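Local coordinates for 3-oxoacyl-[acyl-carrier protein] synthase (Thermus thermophilus, PDB 1UB7), which probably catalyses the first condensation of fatty acid synthesis, joining the acetyl group of acetyl-CoA to two carbons from malonyl-ACP, at residues V15-N18 with A19-E22; V43-E46 with D47-T50; Y171-R174 with S175-L178; G211-V214 with F215-A218; A255-R259 with L260-W264. All coordinates share one frame; numbering follows the deposited sequence.

In the fold
All five contacts are local and follow one another in series along the chain, so none nests in or crosses another. Interaction 1 turns strand 14-17 into helix 18-22, and interaction 2 rounds the loop between strand 40-43 and helix 50-64; since 14-17 and 40-43 pair antiparallel, the two touch, M16 against V43. Across the centre of the chain from both, interaction 3 kinks edge strand 172-180. Interaction 4 forms the opening turns of the long helix 211-233, and interaction 5 ends helix 250-258, which packs beside it; their nearest atoms are about 5 Å apart. Interactions 2 and 3 also reach the second subunit of the homodimer.

Interaction 1 of 5, residues V15-N18 with A19-E22; sequences VMTN and ADFE
T17 and D20 form a capping box, the reciprocal exchange by which a chain leaving a strand can start a helix, here passing from strand 14-17 into helix 18-22. Among the polar contacts, D20 N donates to T17 OG1 at 3.2 Å, and D20 OD2 answers by accepting from T17 N at 2.8 Å on its anti lone pair. The same oxygen takes the T17 hydroxyl, OG1 to OD2 at 2.7 Å, from well above the carboxylate plane. T17 can do both because OG1 stands between its backbone N and carbonyl carbon (chi1 59°), facing the first turn. Put an alanine at D20, and the N-H and hydroxyl of T17 would probably lose their shared acceptor, leaving the cap held from one direction. The apolar contacts begin on the same D20 side chain. M16 slants across it, CG to CB 3.6 Å, then lays CE over one face of the F21 ring in a CH-pi contact whose modelled closeness is doubtful; SD makes an oblique Met-aromatic contact, 4.7 Å from the F21 ring centroid. The buried amide of N18 binds D29, R41 and the carbonyl of I38, tying the turn to helix 29-35 and strand 40-43. Its carbonyl serves the helix: N18 O accepts from both F21 N and E22 N, the latter at 2.9 Å and in the carbonyl plane.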
loop_
_atom_site.group_PDB
_atom_site.type_symbol
_atom_site.label_atom_id
_atom_site.label_comp_id
_atom_site.label_asym_id
_atom_site.label_seq_id
_atom_site.Cartn_x
_atom_site.Cartn_y
_atom_site.Cartn_z
ATOM N N VAL A 15 -16.512 14.941 -19.843
ATOM C CA VAL A 15 -16.375 13.826 -20.781
ATOM C C VAL A 15 -15.394 14.162 -21.907
ATOM O O VAL A 15 -15.194 15.331 -22.253
ATOM C CB VAL A 15 -17.734 13.455 -21.426
ATOM C CG1 VAL A 15 -17.564 12.263 -22.360
ATOM C CG2 VAL A 15 -18.760 13.135 -20.351
ATOM N N MET A 16 -14.775 13.129 -22.468
ATOM C CA MET A 16 -13.840 13.315 -23.562
ATOM C C MET A 16 -14.048 12.232 -24.613
ATOM O O MET A 16 -13.675 11.072 -24.420
ATOM C CB MET A 16 -12.404 13.297 -23.055
ATOM C CG MET A 16 -11.468 14.036 -23.985
ATOM S SD MET A 16 -9.948 14.548 -23.197
ATOM C CE MET A 16 -8.772 14.296 -24.508
ATOM N N THR A 17 -14.657 12.639 -25.725
ATOM C CA THR A 17 -14.967 11.754 -26.846
ATOM C C THR A 17 -13.749 11.475 -27.715
ATOM O O THR A 17 -12.768 12.229 -27.695
ATOM C CB THR A 17 -16.057 12.374 -27.734
ATOM O OG1 THR A 17 -15.605 13.643 -28.224
ATOM C CG2 THR A 17 -17.341 12.581 -26.936
ATOM N N ASN A 18 -13.813 10.384 -28.477
ATOM C CA ASN A 18 -12.711 10.029 -29.359
ATOM C C ASN A 18 -12.510 11.215 -30.291
ATOM O O ASN A 18 -11.391 11.506 -30.710
ATOM C CB ASN A 18 -13.027 8.764 -30.168
ATOM C CG ASN A 18 -13.110 7.506 -29.300
ATOM O OD1 ASN A 18 -12.366 7.344 -28.331
ATOM N ND2 ASN A 18 -14.003 6.602 -29.669
ATOM N N ALA A 19 -13.609 11.901 -30.595
ATOM C CA ALA A 19 -13.579 13.081 -31.453
ATOM C C ALA A 19 -12.600 14.083 -30.841
ATOM O O ALA A 19 -11.725 14.620 -31.532
ATOM C CB ALA A 19 -14.978 13.695 -31.547
ATOM N N ASP A 20 -12.758 14.320 -29.539
ATOM C CA ASP A 20 -11.896 15.232 -28.794
ATOM C C ASP A 20 -10.423 14.892 -29.008
ATOM O O ASP A 20 -9.551 15.759 -28.917
ATOM C CB ASP A 20 -12.223 15.162 -27.302
ATOM C CG ASP A 20 -13.480 15.921 -26.947
ATOM O OD1 ASP A 20 -13.507 17.152 -27.159
ATOM O OD2 ASP A 20 -14.438 15.289 -26.451
ATOM N N PHE A 21 -10.156 13.619 -29.282
ATOM C CA PHE A 21 -8.799 13.151 -29.521
ATOM C C PHE A 21 -8.410 13.321 -30.994
ATOM O O PHE A 21 -7.236 13.529 -31.312
ATOM C CB PHE A 21 -8.667 11.682 -29.097
ATOM C CG PHE A 21 -8.577 11.482 -27.602
ATOM C CD1 PHE A 21 -7.418 11.826 -26.908
ATOM C CD2 PHE A 21 -9.655 10.949 -26.887
ATOM C CE1 PHE A 21 -7.330 11.640 -25.527
ATOM C CE2 PHE A 21 -9.578 10.758 -25.504
ATOM C CZ PHE A 21 -8.415 11.104 -24.825
ATOM N N GLU A 22 -9.393 13.232 -31.890
ATOM C CA GLU A 22 -9.133 13.403 -33.319
ATOM C C GLU A 22 -8.823 14.874 -33.580
ATOM O O GLU A 22 -8.218 15.218 -34.591
ATOM C CB GLU A 22 -10.354 12.996 -34.155
ATOM C CG GLU A 22 -10.719 11.519 -34.093
ATOM C CD GLU A 22 -11.940 11.179 -34.941
ATOM O OE1 GLU A 22 -13.001 11.816 -34.753
ATOM O OE2 GLU A 22 -11.840 10.269 -35.793
#

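Interaction 2 of 5, residues V43-E46 with D47-T50; sequences VAAE and DEYT
A45 and E48 are held together twice, once by the backbone and once by a side chain that reaches back over the bend. The E48 side chain is extended: CG lies anti to the backbone N (chi1 177°) and the chain runs on straight, carrying OE1 to A45 N at 2.7 Å. The approach is on the anti side of the carboxylate, 16° out of its plane, with a nearly straight N-H. On the way the aliphatic part passes A45, and E48 OE1 also lies 3.5 Å from A44 CB. The other oxygen, OE2, binds the hydroxyl of Y10 and forms a salt bridge with K56, so both ends of the carboxylate are engaged. A glutamine in place of E48 would probably leave K56 without its charged mate. The backbone adds E48 N to A45 O at 3.0 Å. D47 turns away at the corner, its CG between backbone N and carbonyl carbon (chi1 60°), while Y49 brings OH back to within 3.7 Å of E46 O and its ring meets K142 in a cation-pi contact. The second subunit reaches in too, its R196 binding the carbonyl of D47. A45 to E48 thus form a type I beta turn, set in the loop between strand 40-43 and helix 50-64.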
loop_
_atom_site.group_PDB
_atom_site.type_symbol
_atom_site.label_atom_id
_atom_site.label_comp_id
_atom_site.label_asym_id
_atom_site.label_seq_id
_atom_site.Cartn_x
_atom_site.Cartn_y
_atom_site.Cartn_z
ATOM N N VAL A 43 -12.787 12.776 -17.304
ATOM C CA VAL A 43 -11.529 13.408 -16.894
ATOM C C VAL A 43 -11.758 14.328 -15.689
ATOM O O VAL A 43 -12.665 15.169 -15.696
ATOM C CB VAL A 43 -10.907 14.230 -18.059
ATOM C CG1 VAL A 43 -9.569 14.828 -17.635
ATOM C CG2 VAL A 43 -10.721 13.332 -19.284
ATOM N N ALA A 44 -10.926 14.163 -14.662
ATOM C CA ALA A 44 -11.047 14.953 -13.437
ATOM C C ALA A 44 -10.876 16.443 -13.676
ATOM O O ALA A 44 -10.046 16.860 -14.487
ATOM C CB ALA A 44 -10.025 14.474 -12.404
ATOM N N ALA A 45 -11.656 17.249 -12.962
ATOM C CA ALA A 45 -11.552 18.692 -13.113
ATOM C C ALA A 45 -10.114 19.114 -12.801
ATOM O O ALA A 45 -9.347 18.355 -12.197
ATOM C CB ALA A 45 -12.529 19.392 -12.186
ATOM N N GLU A 46 -9.756 20.327 -13.209
ATOM C CA GLU A 46 -8.408 20.841 -13.018
ATOM C C GLU A 46 -7.857 20.667 -11.605
ATOM O O GLU A 46 -6.715 20.242 -11.424
ATOM C CB GLU A 46 -8.362 22.320 -13.390
ATOM C CG GLU A 46 -6.949 22.869 -13.540
ATOM C CD GLU A 46 -6.909 24.388 -13.521
ATOM O OE1 GLU A 46 -7.732 25.014 -14.228
ATOM O OE2 GLU A 46 -6.052 24.955 -12.803
ATOM N N ASP A 47 -8.663 21.004 -10.607
ATOM C CA ASP A 47 -8.231 20.893 -9.225
ATOM C C ASP A 47 -8.934 19.730 -8.522
ATOM O O ASP A 47 -9.278 19.820 -7.340
ATOM C CB ASP A 47 -8.539 22.198 -8.511
ATOM C CG ASP A 47 -10.022 22.526 -8.537
ATOM O OD1 ASP A 47 -10.726 22.022 -9.444
ATOM O OD2 ASP A 47 -10.489 23.288 -7.663
ATOM N N GLU A 48 -9.161 18.642 -9.251
ATOM C CA GLU A 48 -9.812 17.472 -8.676
ATOM C C GLU A 48 -8.818 16.324 -8.717
ATOM O O GLU A 48 -8.458 15.861 -9.793
ATOM C CB GLU A 48 -11.057 17.121 -9.489
ATOM C CG GLU A 48 -11.791 15.880 -9.030
ATOM C CD GLU A 48 -13.047 15.604 -9.857
ATOM O OE1 GLU A 48 -12.988 15.779 -11.092
ATOM O OE2 GLU A 48 -14.084 15.197 -9.280
ATOM N N TYR A 49 -8.365 15.863 -7.552
ATOM C CA TYR A 49 -7.385 14.776 -7.507
ATOM C C TYR A 49 -7.880 13.435 -6.997
ATOM O O TYR A 49 -9.053 13.282 -6.642
ATOM C CB TYR A 49 -6.166 15.213 -6.709
ATOM C CG TYR A 49 -5.457 16.357 -7.379
ATOM C CD1 TYR A 49 -5.875 17.675 -7.183
ATOM C CD2 TYR A 49 -4.420 16.120 -8.278
ATOM C CE1 TYR A 49 -5.279 18.731 -7.872
ATOM C CE2 TYR A 49 -3.818 17.167 -8.973
ATOM C CZ TYR A 49 -4.251 18.466 -8.765
ATOM O OH TYR A 49 -3.647 19.495 -9.448
ATOM N N THR A 50 -6.978 12.460 -6.965
ATOM C CA THR A 50 -7.344 11.115 -6.519
ATOM C C THR A 50 -8.129 11.067 -5.209
ATOM O O THR A 50 -9.095 10.306 -5.092
ATOM C CB THR A 50 -6.115 10.218 -6.395
ATOM O OG1 THR A 50 -5.606 9.942 -7.707
ATOM C CG2 THR A 50 -6.478 8.908 -5.687
#

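Interaction 3 of 5, residues Y171-R174 with S175-L178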
loop_
_atom_site.group_PDB
_atom_site.type_symbol
_atom_site.label_atom_id
_atom_site.label_comp_id
_atom_site.label_asym_id
_atom_site.label_seq_id
_atom_site.Cartn_x
_atom_site.Cartn_y
_atom_site.Cartn_z
ATOM N N TYR A 171 -23.217 -16.214 2.346
ATOM C CA TYR A 171 -22.823 -15.116 1.465
ATOM C C TYR A 171 -21.400 -14.644 1.720
ATOM O O TYR A 171 -20.785 -14.994 2.738
ATOM C CB TYR A 171 -23.756 -13.916 1.638
ATOM C CG TYR A 171 -25.218 -14.243 1.477
ATOM C CD1 TYR A 171 -25.936 -14.842 2.513
ATOM C CD2 TYR A 171 -25.875 -13.994 0.276
ATOM C CE1 TYR A 171 -27.280 -15.187 2.351
ATOM C CE2 TYR A 171 -27.211 -14.335 0.104
ATOM C CZ TYR A 171 -27.908 -14.932 1.144
ATOM O OH TYR A 171 -29.229 -15.276 0.975
ATOM N N GLY A 172 -20.887 -13.842 0.789
ATOM C CA GLY A 172 -19.559 -13.295 0.944
ATOM C C GLY A 172 -18.494 -13.862 0.034
ATOM O O GLY A 172 -18.784 -14.543 -0.954
ATOM N N PHE A 173 -17.245 -13.566 0.378
ATOM C CA PHE A 173 -16.113 -14.030 -0.404
ATOM C C PHE A 173 -15.899 -15.545 -0.293
ATOM O O PHE A 173 -15.901 -16.115 0.806
ATOM C CB PHE A 173 -14.876 -13.265 0.030
ATOM C CG PHE A 173 -14.849 -11.850 -0.472
ATOM C CD1 PHE A 173 -14.700 -11.587 -1.837
ATOM C CD2 PHE A 173 -14.994 -10.776 0.411
ATOM C CE1 PHE A 173 -14.698 -10.274 -2.312
ATOM C CE2 PHE A 173 -14.994 -9.464 -0.058
ATOM C CZ PHE A 173 -14.845 -9.211 -1.423
ATOM N N ARG A 174 -15.720 -16.195 -1.437
ATOM C CA ARG A 174 -15.524 -17.634 -1.452
ATOM C C ARG A 174 -14.105 -18.005 -1.840
ATOM O O ARG A 174 -13.623 -19.079 -1.490
ATOM C CB ARG A 174 -16.520 -18.291 -2.408
ATOM C CG ARG A 174 -17.965 -18.010 -2.041
ATOM C CD ARG A 174 -18.924 -18.877 -2.820
ATOM N NE ARG A 174 -18.716 -20.288 -2.519
ATOM C CZ ARG A 174 -19.488 -21.270 -2.971
ATOM N NH1 ARG A 174 -20.527 -20.991 -3.747
ATOM N NH2 ARG A 174 -19.220 -22.529 -2.648
ATOM N N SER A 175 -13.432 -17.114 -2.556
ATOM C CA SER A 175 -12.064 -17.377 -2.966
ATOM C C SER A 175 -11.356 -16.132 -3.457
ATOM O O SER A 175 -11.983 -15.122 -3.788
ATOM C CB SER A 175 -12.033 -18.423 -4.082
ATOM O OG SER A 175 -12.652 -17.916 -5.253
ATOM N N PHE A 176 -10.033 -16.231 -3.507
ATOM C CA PHE A 176 -9.167 -15.160 -3.980
ATOM C C PHE A 176 -7.979 -15.834 -4.652
ATOM O O PHE A 176 -7.448 -16.829 -4.150
ATOM C CB PHE A 176 -8.608 -14.307 -2.818
ATOM C CG PHE A 176 -9.607 -13.377 -2.170
ATOM C CD1 PHE A 176 -9.956 -12.173 -2.779
ATOM C CD2 PHE A 176 -10.175 -13.704 -0.930
ATOM C CE1 PHE A 176 -10.866 -11.292 -2.162
ATOM C CE2 PHE A 176 -11.087 -12.840 -0.297
ATOM C CZ PHE A 176 -11.435 -11.629 -0.916
ATOM N N VAL A 177 -7.582 -15.299 -5.797
ATOM C CA VAL A 177 -6.418 -15.778 -6.504
ATOM C C VAL A 177 -5.672 -14.484 -6.746
ATOM O O VAL A 177 -6.189 -13.580 -7.406
ATOM C CB VAL A 177 -6.785 -16.463 -7.843
ATOM C CG1 VAL A 177 -5.522 -16.721 -8.672
ATOM C CG2 VAL A 177 -7.498 -17.783 -7.559
ATOM N N LEU A 178 -4.474 -14.380 -6.181
ATOM C CA LEU A 178 -3.662 -13.172 -6.311
ATOM C C LEU A 178 -2.248 -13.538 -6.728
ATOM O O LEU A 178 -1.707 -14.551 -6.286
ATOM C CB LEU A 178 -3.594 -12.431 -4.967
ATOM C CG LEU A 178 -4.852 -12.110 -4.153
ATOM C CD1 LEU A 178 -4.404 -11.523 -2.839
ATOM C CD2 LEU A 178 -5.775 -11.130 -4.888
#
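Strand 172-180, outermost in its four-stranded sheet within this chain, sets the rings of F173 and F176 against each other at a kink. F176 CZ does the touching. It sits 3.3 Å above the plane of the F173 ring, offset toward the rim, and comes within 3.4 Å of both F173 CD1 and F173 CG. The flank of the F176 ring reaches the base of its partner, with F176 CE2 3.8 Å from F173 CB. The two planes are inclined at 35° and the centroids lie 4.8 Å apart, so the rings meet obliquely. Both rings have CG anti to their own carbonyl carbon (chi1 -74° for F173, -73° for F176), which lets them lean the same way from the strand. Residues three apart on a regular strand would fall on opposite faces; here a classic beta bulge intervenes. R174 and S175 both face V316 of the neighbouring strand 311-318, and the extra residue brings F173 and F176 round to one side. The S175 side chain takes the other side, where OG binds the carbonyl of A229 in helix 211-233. The phenylalanines instead pack on helix 112-125, F173 on L117 and F176 on A118, while the F176 ring also meets that of H121 in the same helix and touches L128 of the second subunit.

Interaction 4 of 5, residues G211-V214 with F215-A218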
loop_
_atom_site.group_PDB
_atom_site.type_symbol
_atom_site.label_atom_id
_atom_site.label_comp_id
_atom_site.label_asym_id
_atom_site.label_seq_id
_atom_site.Cartn_x
_atom_site.Cartn_y
_atom_site.Cartn_z
ATOM N N GLY A 211 2.010 -2.618 -24.976
ATOM C CA GLY A 211 0.713 -3.224 -25.236
ATOM C C GLY A 211 0.657 -4.662 -25.737
ATOM O O GLY A 211 -0.131 -5.468 -25.237
ATOM N N ARG A 212 1.490 -4.992 -26.719
ATOM C CA ARG A 212 1.504 -6.329 -27.308
ATOM C C ARG A 212 1.698 -7.464 -26.303
ATOM O O ARG A 212 1.015 -8.491 -26.369
ATOM C CB ARG A 212 2.576 -6.394 -28.405
ATOM C CG ARG A 212 2.229 -5.600 -29.676
ATOM C CD ARG A 212 1.869 -4.131 -29.382
ATOM N NE ARG A 212 2.983 -3.355 -28.823
ATOM C CZ ARG A 212 2.894 -2.082 -28.438
ATOM N NH1 ARG A 212 1.741 -1.433 -28.545
ATOM N NH2 ARG A 212 3.959 -1.450 -27.957
ATOM N N GLU A 213 2.630 -7.281 -25.376
ATOM C CA GLU A 213 2.892 -8.296 -24.363
ATOM C C GLU A 213 1.822 -8.231 -23.284
ATOM O O GLU A 213 1.375 -9.263 -22.779
ATOM C CB GLU A 213 4.277 -8.090 -23.742
ATOM C CG GLU A 213 5.420 -8.202 -24.741
ATOM C CD GLU A 213 5.363 -9.489 -25.551
ATOM O OE1 GLU A 213 5.318 -10.580 -24.937
ATOM O OE2 GLU A 213 5.364 -9.407 -26.801
ATOM N N VAL A 214 1.412 -7.013 -22.941
ATOM C CA VAL A 214 0.378 -6.797 -21.932
ATOM C C VAL A 214 -0.915 -7.495 -22.372
ATOM O O VAL A 214 -1.669 -8.007 -21.540
ATOM C CB VAL A 214 0.117 -5.278 -21.724
ATOM C CG1 VAL A 214 -0.991 -5.060 -20.704
ATOM C CG2 VAL A 214 1.394 -4.596 -21.264
ATOM N N PHE A 215 -1.153 -7.517 -23.684
ATOM C CA PHE A 215 -2.334 -8.156 -24.267
ATOM C C PHE A 215 -2.234 -9.667 -24.072
ATOM O O PHE A 215 -3.181 -10.323 -23.614
ATOM C CB PHE A 215 -2.421 -7.837 -25.768
ATOM C CG PHE A 215 -3.681 -8.333 -26.423
ATOM C CD1 PHE A 215 -3.922 -9.698 -26.567
ATOM C CD2 PHE A 215 -4.655 -7.435 -26.850
ATOM C CE1 PHE A 215 -5.112 -10.161 -27.120
ATOM C CE2 PHE A 215 -5.853 -7.890 -27.407
ATOM C CZ PHE A 215 -6.081 -9.255 -27.539
ATOM N N LYS A 216 -1.074 -10.204 -24.443
ATOM C CA LYS A 216 -0.783 -11.627 -24.329
ATOM C C LYS A 216 -0.973 -12.077 -22.864
ATOM O O LYS A 216 -1.538 -13.141 -22.586
ATOM C CB LYS A 216 0.660 -11.865 -24.797
ATOM C CG LYS A 216 0.948 -13.257 -25.349
ATOM C CD LYS A 216 2.408 -13.390 -25.790
ATOM C CE LYS A 216 2.775 -12.373 -26.870
ATOM N NZ LYS A 216 4.173 -12.547 -27.376
ATOM N N PHE A 217 -0.503 -11.238 -21.942
ATOM C CA PHE A 217 -0.590 -11.473 -20.497
ATOM C C PHE A 217 -2.040 -11.503 -19.991
ATOM O O PHE A 217 -2.512 -12.516 -19.461
ATOM C CB PHE A 217 0.199 -10.371 -19.761
ATOM C CG PHE A 217 -0.004 -10.357 -18.265
ATOM C CD1 PHE A 217 0.420 -11.425 -17.476
ATOM C CD2 PHE A 217 -0.635 -9.276 -17.649
ATOM C CE1 PHE A 217 0.218 -11.417 -16.094
ATOM C CE2 PHE A 217 -0.844 -9.257 -16.275
ATOM C CZ PHE A 217 -0.418 -10.328 -15.492
ATOM N N ALA A 218 -2.736 -10.382 -20.158
ATOM C CA ALA A 218 -4.122 -10.253 -19.718
ATOM C C ALA A 218 -4.940 -11.475 -20.102
ATOM O O ALA A 218 -5.529 -12.145 -19.244
ATOM C CB ALA A 218 -4.751 -8.998 -20.328
#
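V214 O lies at the edge of the F217 ring, near its plane, and the ring stands with CG anti to its backbone N (chi1 170°), directed away from the preceding turn toward F306 and L310. F215 also leads its ring away from the earlier turn, touching that turn through CB instead, 3.3 Å from G211 O and 3.5 Å from R212 O. The third flat group is the carboxylate of E213, whose two oxygens face the same ammonium: K216 NZ stands 3.3 Å from E213 OE1 and 3.4 Å from E213 OE2. Each bond is weak and the ammonium is shared almost evenly between OE1 and OE2, so this is a long, weak salt bridge. E213 and K216 lie side by side and point the same way; the glutamate bends at chi2 (-52°) and the lysine at chi3 (-59°), which brings their charged ends together on the outside of the helix. The pair, three residues apart, spans about one turn. Beneath the side chains runs the alpha-helical ladder: F215 N to G211 O, F217 N to E213 O, and A218 N to V214 O at 2.9 Å, with a weak K216 N to R212 O rung among them. These are the first turns of helix 211-233, and the side chain of A218 comes about 7 Å from that of H246, a predicted active-site residue. F215 packs on R251 and I252 of helix 250-258, and A218 reaches I252 too. Strand 300-307 meets the helix through F306, which touches F217 and A218.

Interaction 5 of 5, residues A255-R259 with L260-W264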
loop_
_atom_site.group_PDB
_atom_site.type_symbol
_atom_site.label_atom_id
_atom_site.label_comp_id
_atom_site.label_asym_id
_atom_site.label_seq_id
_atom_site.Cartn_x
_atom_site.Cartn_y
_atom_site.Cartn_z
ATOM N N ALA A 255 -11.833 -11.542 -25.972
ATOM C CA ALA A 255 -10.930 -12.673 -26.092
ATOM C C ALA A 255 -10.968 -13.598 -24.877
ATOM O O ALA A 255 -10.858 -14.816 -25.016
ATOM C CB ALA A 255 -9.522 -12.164 -26.314
ATOM N N ALA A 256 -11.128 -13.021 -23.688
ATOM C CA ALA A 256 -11.163 -13.809 -22.457
ATOM C C ALA A 256 -12.514 -14.478 -22.211
ATOM O O ALA A 256 -12.584 -15.536 -21.577
ATOM C CB ALA A 256 -10.789 -12.926 -21.263
ATOM N N ARG A 257 -13.583 -13.858 -22.701
ATOM C CA ARG A 257 -14.921 -14.413 -22.529
ATOM C C ARG A 257 -15.043 -15.656 -23.388
ATOM O O ARG A 257 -15.452 -16.722 -22.919
ATOM C CB ARG A 257 -15.984 -13.406 -22.958
ATOM C CG ARG A 257 -17.388 -13.978 -22.957
ATOM C CD ARG A 257 -18.377 -12.978 -23.511
ATOM N NE ARG A 257 -17.945 -12.453 -24.802
ATOM C CZ ARG A 257 -17.738 -13.197 -25.884
ATOM N NH1 ARG A 257 -17.924 -14.513 -25.839
ATOM N NH2 ARG A 257 -17.344 -12.624 -27.011
ATOM N N GLU A 258 -14.692 -15.500 -24.659
ATOM C CA GLU A 258 -14.736 -16.601 -25.601
ATOM C C GLU A 258 -13.998 -17.774 -24.974
ATOM O O GLU A 258 -14.560 -18.856 -24.811
ATOM C CB GLU A 258 -14.076 -16.179 -26.911
ATOM C CG GLU A 258 -14.723 -14.943 -27.522
ATOM C CD GLU A 258 -14.006 -14.449 -28.763
ATOM O OE1 GLU A 258 -12.794 -14.161 -28.674
ATOM O OE2 GLU A 258 -14.655 -14.344 -29.827
ATOM N N ARG A 259 -12.744 -17.552 -24.597
ATOM C CA ARG A 259 -11.952 -18.598 -23.967
ATOM C C ARG A 259 -12.648 -19.242 -22.760
ATOM O O ARG A 259 -12.118 -20.180 -22.167
ATOM C CB ARG A 259 -10.593 -18.045 -23.527
ATOM C CG ARG A 259 -9.497 -18.130 -24.577
ATOM C CD ARG A 259 -8.112 -18.041 -23.928
ATOM N NE ARG A 259 -7.037 -18.339 -24.872
ATOM C CZ ARG A 259 -5.747 -18.386 -24.551
ATOM N NH1 ARG A 259 -5.367 -18.152 -23.302
ATOM N NH2 ARG A 259 -4.838 -18.669 -25.478
ATOM N N LEU A 260 -13.826 -18.746 -22.390
ATOM C CA LEU A 260 -14.552 -19.306 -21.253
ATOM C C LEU A 260 -15.962 -19.783 -21.596
ATOM O O LEU A 260 -16.705 -20.229 -20.712
ATOM C CB LEU A 260 -14.623 -18.284 -20.120
ATOM C CG LEU A 260 -13.317 -18.023 -19.374
ATOM C CD1 LEU A 260 -13.521 -16.928 -18.341
ATOM C CD2 LEU A 260 -12.850 -19.307 -18.705
ATOM N N GLY A 261 -16.324 -19.700 -22.875
ATOM C CA GLY A 261 -17.649 -20.124 -23.300
ATOM C C GLY A 261 -18.717 -19.291 -22.620
ATOM O O GLY A 261 -19.604 -19.821 -21.935
ATOM N N LEU A 262 -18.635 -17.977 -22.819
ATOM C CA LEU A 262 -19.570 -17.051 -22.195
ATOM C C LEU A 262 -20.263 -16.060 -23.117
ATOM O O LEU A 262 -19.674 -15.553 -24.075
ATOM C CB LEU A 262 -18.860 -16.259 -21.093
ATOM C CG LEU A 262 -18.509 -16.957 -19.779
ATOM C CD1 LEU A 262 -17.665 -16.013 -18.931
ATOM C CD2 LEU A 262 -19.790 -17.360 -19.036
ATOM N N PRO A 263 -21.547 -15.790 -22.836
ATOM C CA PRO A 263 -22.391 -14.852 -23.587
ATOM C C PRO A 263 -22.194 -13.462 -22.975
ATOM O O PRO A 263 -22.042 -13.341 -21.756
ATOM C CB PRO A 263 -23.799 -15.402 -23.360
ATOM C CG PRO A 263 -23.717 -15.970 -21.980
ATOM C CD PRO A 263 -22.370 -16.662 -21.971
ATOM N N TRP A 264 -22.187 -12.420 -23.807
ATOM C CA TRP A 264 -21.979 -11.059 -23.315
ATOM C C TRP A 264 -22.887 -10.633 -22.165
ATOM O O TRP A 264 -22.593 -9.670 -21.459
ATOM C CB TRP A 264 -22.113 -10.061 -24.459
ATOM C CG TRP A 264 -20.885 -9.965 -25.289
ATOM C CD1 TRP A 264 -20.704 -10.453 -26.547
ATOM C CD2 TRP A 264 -19.652 -9.334 -24.922
ATOM N NE1 TRP A 264 -19.435 -10.164 -26.993
ATOM C CE2 TRP A 264 -18.767 -9.478 -26.014
ATOM C CE3 TRP A 264 -19.208 -8.661 -23.773
ATOM C CZ2 TRP A 264 -17.463 -8.973 -25.996
ATOM C CZ3 TRP A 264 -17.909 -8.158 -23.756
ATOM C CH2 TRP A 264 -17.053 -8.317 -24.862
#
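R257 crosses W264 at about a right angle and grips L262, joining the last turn of helix 250-258 to the chain that leaves it through a type I beta turn, E258 to G261. In the first shell, R257 NE sits over the centre of the indole face, 3.3 Å from W264 CE2, while R257 CZ lies 4.0 Å from the centroid of the five-membered ring of W264, a cation-pi contact. The planes are inclined at 58°, so the guanidinium tilts over the ring instead of stacking flat. R257 NH1 turns to L262 O at 2.7 Å, approaching almost in line with the C=O. The R257 chain is extended through chi2 and then bends at chi3 (51°), folding the head back over the departing loop; R257 CG packs on L262 CB at 3.3 Å. A salt bridge from NH2 to D254, about one turn earlier, also holds the head. Further out, L260 packs on N223 and L227 of helix 211-233, and L262 on F243 of strand 242-245. The turn, in which G261 takes a positive phi, brings the loop back toward R257. R257 O accepts a weak bond from L262 N, and the firm one is G261 N to E258 O, 2.8 Å and nearly straight.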